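Local atomic coordinates of rhamnosidase B (Bacillus sp., PDB entry 2OKX), a protein that probably hydrolyses the glycosidic bonds of terminal alpha-L-rhamnose residues, as an alpha-L-rhamnosidase of glycoside hydrolase family 78. Residues 202-207 with 420-425; 449-454 with 522-527. All blocks are in the same frame, centred on the assembly; numbering follows the deposited sequence.

Contact 1 of 2, residues 202-207 with 420-425; sequences KLYPAS and ILPVPE. With CA (calcium ion), chain C.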
# COMPACT_ATOMS: atom_id res chain seq x y z
N LYS A 202 14.06 -16.04 -0.76
CA LYS A 202 15.11 -15.43 0.03
C LYS A 202 16.10 -14.74 -0.89
O LYS A 202 16.71 -15.36 -1.75
CB LYS A 202 15.81 -16.51 0.85
CG LYS A 202 16.82 -16.00 1.83
CD LYS A 202 17.35 -17.17 2.65
CE LYS A 202 18.35 -16.74 3.69
NZ LYS A 202 18.78 -17.91 4.51
N LEU A 203 16.22 -13.43 -0.70
CA LEU A 203 17.14 -12.63 -1.50
C LEU A 203 18.09 -11.89 -0.56
O LEU A 203 17.66 -11.29 0.42
CB LEU A 203 16.36 -11.62 -2.35
CG LEU A 203 15.40 -12.23 -3.37
CD1 LEU A 203 14.62 -11.11 -4.06
CD2 LEU A 203 16.18 -13.06 -4.38
N TYR A 204 19.38 -11.96 -0.86
CA TYR A 204 20.37 -11.28 -0.05
C TYR A 204 20.54 -9.84 -0.54
O TYR A 204 20.23 -9.54 -1.69
CB TYR A 204 21.71 -12.01 -0.11
CG TYR A 204 21.71 -13.32 0.66
CD1 TYR A 204 21.14 -14.47 0.12
CD2 TYR A 204 22.23 -13.38 1.95
CE1 TYR A 204 21.08 -15.65 0.85
CE2 TYR A 204 22.17 -14.56 2.70
CZ TYR A 204 21.60 -15.68 2.14
OH TYR A 204 21.51 -16.83 2.89
N PRO A 205 21.02 -8.94 0.34
CA PRO A 205 21.24 -7.53 0.00
C PRO A 205 22.36 -7.37 -1.02
O PRO A 205 23.14 -8.30 -1.24
CB PRO A 205 21.59 -6.90 1.35
CG PRO A 205 20.86 -7.77 2.33
CD PRO A 205 21.15 -9.15 1.79
N ALA A 206 22.46 -6.19 -1.62
CA ALA A 206 23.49 -5.92 -2.61
C ALA A 206 24.76 -5.36 -2.00
O ALA A 206 25.86 -5.72 -2.42
CB ALA A 206 22.96 -4.94 -3.67
N SER A 207 24.62 -4.48 -1.02
CA SER A 207 25.79 -3.87 -0.41
C SER A 207 25.50 -3.26 0.95
O SER A 207 24.35 -3.18 1.39
CB SER A 207 26.32 -2.76 -1.32
OG SER A 207 25.36 -1.71 -1.42
N ILE A 420 25.85 -9.68 4.67
CA ILE A 420 24.90 -9.69 3.57
C ILE A 420 25.24 -10.70 2.48
O ILE A 420 24.63 -10.70 1.42
CB ILE A 420 24.80 -8.31 2.90
CG1 ILE A 420 26.16 -7.92 2.32
CG2 ILE A 420 24.30 -7.28 3.90
CD1 ILE A 420 26.11 -6.77 1.33
N LEU A 421 26.21 -11.57 2.76
CA LEU A 421 26.65 -12.58 1.80
C LEU A 421 26.28 -14.00 2.23
O LEU A 421 26.30 -14.32 3.42
CB LEU A 421 28.17 -12.49 1.61
CG LEU A 421 28.73 -11.17 1.07
CD1 LEU A 421 30.24 -11.22 1.05
CD2 LEU A 421 28.19 -10.93 -0.33
N PRO A 422 25.92 -14.86 1.27
CA PRO A 422 25.57 -16.23 1.62
C PRO A 422 26.85 -17.06 1.76
O PRO A 422 27.18 -17.88 0.90
CB PRO A 422 24.70 -16.67 0.44
CG PRO A 422 25.33 -15.95 -0.71
CD PRO A 422 25.60 -14.56 -0.14
N VAL A 423 27.58 -16.80 2.84
CA VAL A 423 28.84 -17.48 3.14
C VAL A 423 28.84 -17.97 4.58
O VAL A 423 28.04 -17.50 5.40
CB VAL A 423 30.06 -16.54 2.94
CG1 VAL A 423 30.14 -16.09 1.49
CG2 VAL A 423 29.95 -15.32 3.86
N PRO A 424 29.74 -18.91 4.93
CA PRO A 424 29.79 -19.42 6.30
C PRO A 424 30.31 -18.44 7.35
O PRO A 424 29.86 -18.47 8.49
CB PRO A 424 30.67 -20.66 6.17
CG PRO A 424 31.58 -20.32 5.03
CD PRO A 424 30.63 -19.68 4.04
N GLU A 425 31.26 -17.58 6.97
CA GLU A 425 31.83 -16.62 7.92
C GLU A 425 30.85 -15.49 8.24
O GLU A 425 30.34 -14.82 7.34
CB GLU A 425 33.13 -16.02 7.37
CG GLU A 425 34.15 -17.05 6.89
CD GLU A 425 34.11 -17.24 5.39
OE1 GLU A 425 33.01 -17.21 4.81
OE2 GLU A 425 35.19 -17.43 4.78
CA CA C . 26.30 -16.63 6.91
O HOH W 1 24.75 -10.53 -1.45
O HOH W 2 24.95 -16.26 5.05
O HOH W 3 27.57 -14.77 6.38
O HOH W 4 27.60 -17.05 8.88

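Contact 2 of 2, residues 449-454 with 522-527; sequences GFIGFE and HEIYIR. With CA (calcium ion), chain C.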
# COMPACT_ATOMS: atom_id res chain seq x y z
N GLY A 449 8.53 -7.51 1.14
CA GLY A 449 8.49 -8.81 1.76
C GLY A 449 8.78 -8.86 3.25
O GLY A 449 8.57 -7.89 3.98
N PHE A 450 9.29 -10.01 3.68
CA PHE A 450 9.57 -10.26 5.08
C PHE A 450 11.05 -10.25 5.44
O PHE A 450 11.83 -11.09 4.97
CB PHE A 450 8.93 -11.60 5.45
CG PHE A 450 7.52 -11.74 4.95
CD1 PHE A 450 6.48 -11.01 5.54
CD2 PHE A 450 7.23 -12.53 3.84
CE1 PHE A 450 5.18 -11.07 5.03
CE2 PHE A 450 5.93 -12.59 3.32
CZ PHE A 450 4.91 -11.86 3.92
N ILE A 451 11.42 -9.30 6.28
CA ILE A 451 12.80 -9.15 6.73
C ILE A 451 13.18 -10.31 7.63
O ILE A 451 12.41 -10.71 8.51
CB ILE A 451 12.98 -7.83 7.50
CG1 ILE A 451 12.72 -6.65 6.57
CG2 ILE A 451 14.38 -7.76 8.11
CD1 ILE A 451 12.61 -5.32 7.28
N GLY A 452 14.37 -10.85 7.40
CA GLY A 452 14.84 -11.96 8.20
C GLY A 452 16.31 -11.83 8.52
O GLY A 452 17.05 -11.12 7.84
N PHE A 453 16.74 -12.51 9.58
CA PHE A 453 18.14 -12.48 9.96
C PHE A 453 18.48 -13.63 10.88
O PHE A 453 17.60 -14.32 11.39
CB PHE A 453 18.49 -11.15 10.65
CG PHE A 453 17.78 -10.95 11.97
CD1 PHE A 453 16.60 -10.22 12.04
CD2 PHE A 453 18.30 -11.50 13.15
CE1 PHE A 453 15.94 -10.04 13.26
CE2 PHE A 453 17.65 -11.32 14.37
CZ PHE A 453 16.47 -10.59 14.43
N GLU A 454 19.77 -13.84 11.07
CA GLU A 454 20.29 -14.87 11.96
C GLU A 454 21.53 -14.24 12.56
O GLU A 454 22.34 -13.65 11.85
CB GLU A 454 20.67 -16.14 11.19
CG GLU A 454 21.29 -17.20 12.09
CD GLU A 454 21.50 -18.53 11.39
OE1 GLU A 454 22.17 -19.40 11.96
OE2 GLU A 454 20.97 -18.71 10.27
N HIS A 522 25.19 -13.33 11.08
CA HIS A 522 25.38 -14.39 10.10
C HIS A 522 24.74 -14.05 8.77
O HIS A 522 25.26 -14.40 7.72
CB HIS A 522 24.83 -15.72 10.63
CG HIS A 522 25.71 -16.36 11.66
ND1 HIS A 522 25.74 -15.94 12.97
CD2 HIS A 522 26.63 -17.35 11.56
CE1 HIS A 522 26.64 -16.64 13.64
NE2 HIS A 522 27.20 -17.50 12.80
N GLU A 523 23.60 -13.36 8.83
CA GLU A 523 22.91 -12.93 7.62
C GLU A 523 21.71 -12.05 7.89
O GLU A 523 21.01 -12.20 8.90
CB GLU A 523 22.48 -14.13 6.77
CG GLU A 523 21.58 -15.13 7.46
CD GLU A 523 21.19 -16.27 6.54
OE1 GLU A 523 22.08 -16.77 5.82
OE2 GLU A 523 20.01 -16.68 6.54
N ILE A 524 21.50 -11.09 6.98
CA ILE A 524 20.38 -10.18 7.03
C ILE A 524 19.88 -10.25 5.59
O ILE A 524 20.68 -10.19 4.65
CB ILE A 524 20.82 -8.73 7.42
CG1 ILE A 524 19.63 -7.77 7.34
CG2 ILE A 524 21.94 -8.26 6.53
CD1 ILE A 524 18.50 -8.08 8.32
N TYR A 525 18.58 -10.42 5.41
CA TYR A 525 18.03 -10.57 4.07
C TYR A 525 16.54 -10.28 4.08
O TYR A 525 15.97 -9.91 5.10
CB TYR A 525 18.22 -12.01 3.61
CG TYR A 525 17.60 -13.01 4.57
CD1 TYR A 525 18.33 -13.51 5.66
CD2 TYR A 525 16.27 -13.39 4.44
CE1 TYR A 525 17.73 -14.36 6.59
CE2 TYR A 525 15.66 -14.23 5.37
CZ TYR A 525 16.40 -14.71 6.44
OH TYR A 525 15.79 -15.53 7.36
N ILE A 526 15.91 -10.44 2.92
CA ILE A 526 14.48 -10.25 2.81
C ILE A 526 13.89 -11.42 2.05
O ILE A 526 14.50 -11.93 1.11
CB ILE A 526 14.10 -8.93 2.07
CG1 ILE A 526 12.59 -8.71 2.18
CG2 ILE A 526 14.52 -9.00 0.59
CD1 ILE A 526 12.10 -7.36 1.65
N ARG A 527 12.72 -11.89 2.49
CA ARG A 527 12.06 -12.96 1.78
C ARG A 527 11.03 -12.20 0.96
O ARG A 527 9.96 -11.83 1.45
CB ARG A 527 11.39 -13.94 2.75
CG ARG A 527 12.40 -14.71 3.62
CD ARG A 527 11.73 -15.74 4.54
NE ARG A 527 11.14 -16.83 3.78
CZ ARG A 527 11.82 -17.85 3.26
NH1 ARG A 527 13.14 -17.93 3.42
NH2 ARG A 527 11.18 -18.78 2.56
CA CA C . 26.30 -16.63 6.91
O HOH W 5 17.02 -16.47 9.58
O HOH W 6 19.04 -17.91 8.69
O HOH W 2 24.95 -16.26 5.05
O HOH W 4 27.60 -17.05 8.88
O HOH W 3 27.57 -14.77 6.38

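Contact 1 of 2, residues 202-207 with 420-425
A proline laid over a tyrosine face joins two pieces of chain whose direct contacts are all van der Waals, one water making the polar link. CB of Pro422 stands 3.9 Å from the centroid of the Tyr204 ring, 19° off its normal and displaced toward the rim, a CH-pi contact. The ring gets there because CG of Tyr204 is anti to its own carbonyl carbon (chi1 -72°); its phenol OH then reaches the Glu523 carboxylate, which fixes the far end. Pro422 is the centre of an inverse gamma turn, and the carbonyl O of Val423 binds the calcium ion at 2.5 Å. Waters 2 and 3, also its ligands, donate to Leu421 O and Glu425 O, so the ion binds this irregular loop directly and through water. Farther along, CG2 of Ile420 meets CB of Pro205 at 3.7 Å, while the longer branch of Ile420 ends with CD1 3.4 Å from CA of Ser207. Water 1 donates to both Pro205 O and Ile420 O. Ala206 and Ser207 form a classic beta bulge opposite Asp442, and Pro205 and Ile420 both pack on Ile441 of strand 436-443, with Ile420 also touching Ile524 of strand 520-528.

Contact 2 of 2, residues 449-454 with 522-527
Gly452 lies against the ring of Tyr525: CA of Gly452 is 3.9 Å from the ring centroid, 25° off the normal, and its carbonyl O sits over the same face toward the rim. With CG of Tyr525 between its backbone N and carbonyl carbon (chi1 56°), the ring folds back across the neighbouring strand, where a side chain on Gly452 would clash. Replacing Tyr525 with an alanine would probably uncover the Gly452 backbone and leave water 5, held between the phenol OH and Phe453 O, with one partner fewer. Gly452 N donates to Tyr525 O at 3.0 Å, nearly straight at 174°, and Tyr525 N returns a bond to Gly452 O. Both belong to an antiparallel pair in a sheet of the concanavalin-like domain, disturbed at one end by a classic beta bulge: Glu454 O accepts from both His522 N and Glu523 N. On the side away from Tyr525, CD1 of Ile524 touches CB of Phe453 at 3.9 Å. Water 6 donates to OE2 of Glu454 and OE2 of Glu523, 4.4 Å apart, whose carboxylates pair with Arg494 and Lys202 respectively. At the bulge itself, His522 O binds the calcium ion at 2.6 Å.

From the N terminus, strand 201-203 comes first and leads through Pro205 toward strand 207-215. Contact 1 then closes a loop of 212 residues, bringing the 420-425 turn back to it. Only afterwards does the chain enter strand 450-457, and contact 2 closes a second, all-strand and loop excursion of 67 residues; the two are in series, neither nested nor crossed. They meet along strand 520-528, on whose other edge strand 201-203 pairs, Leu203 N probably bonding to Ile526 O at 2.9 Å. Both contacts also share the one calcium ion, with waters 2, 3 and 4 as its common ligands, which joins the 420-425 loop to strand 520-528.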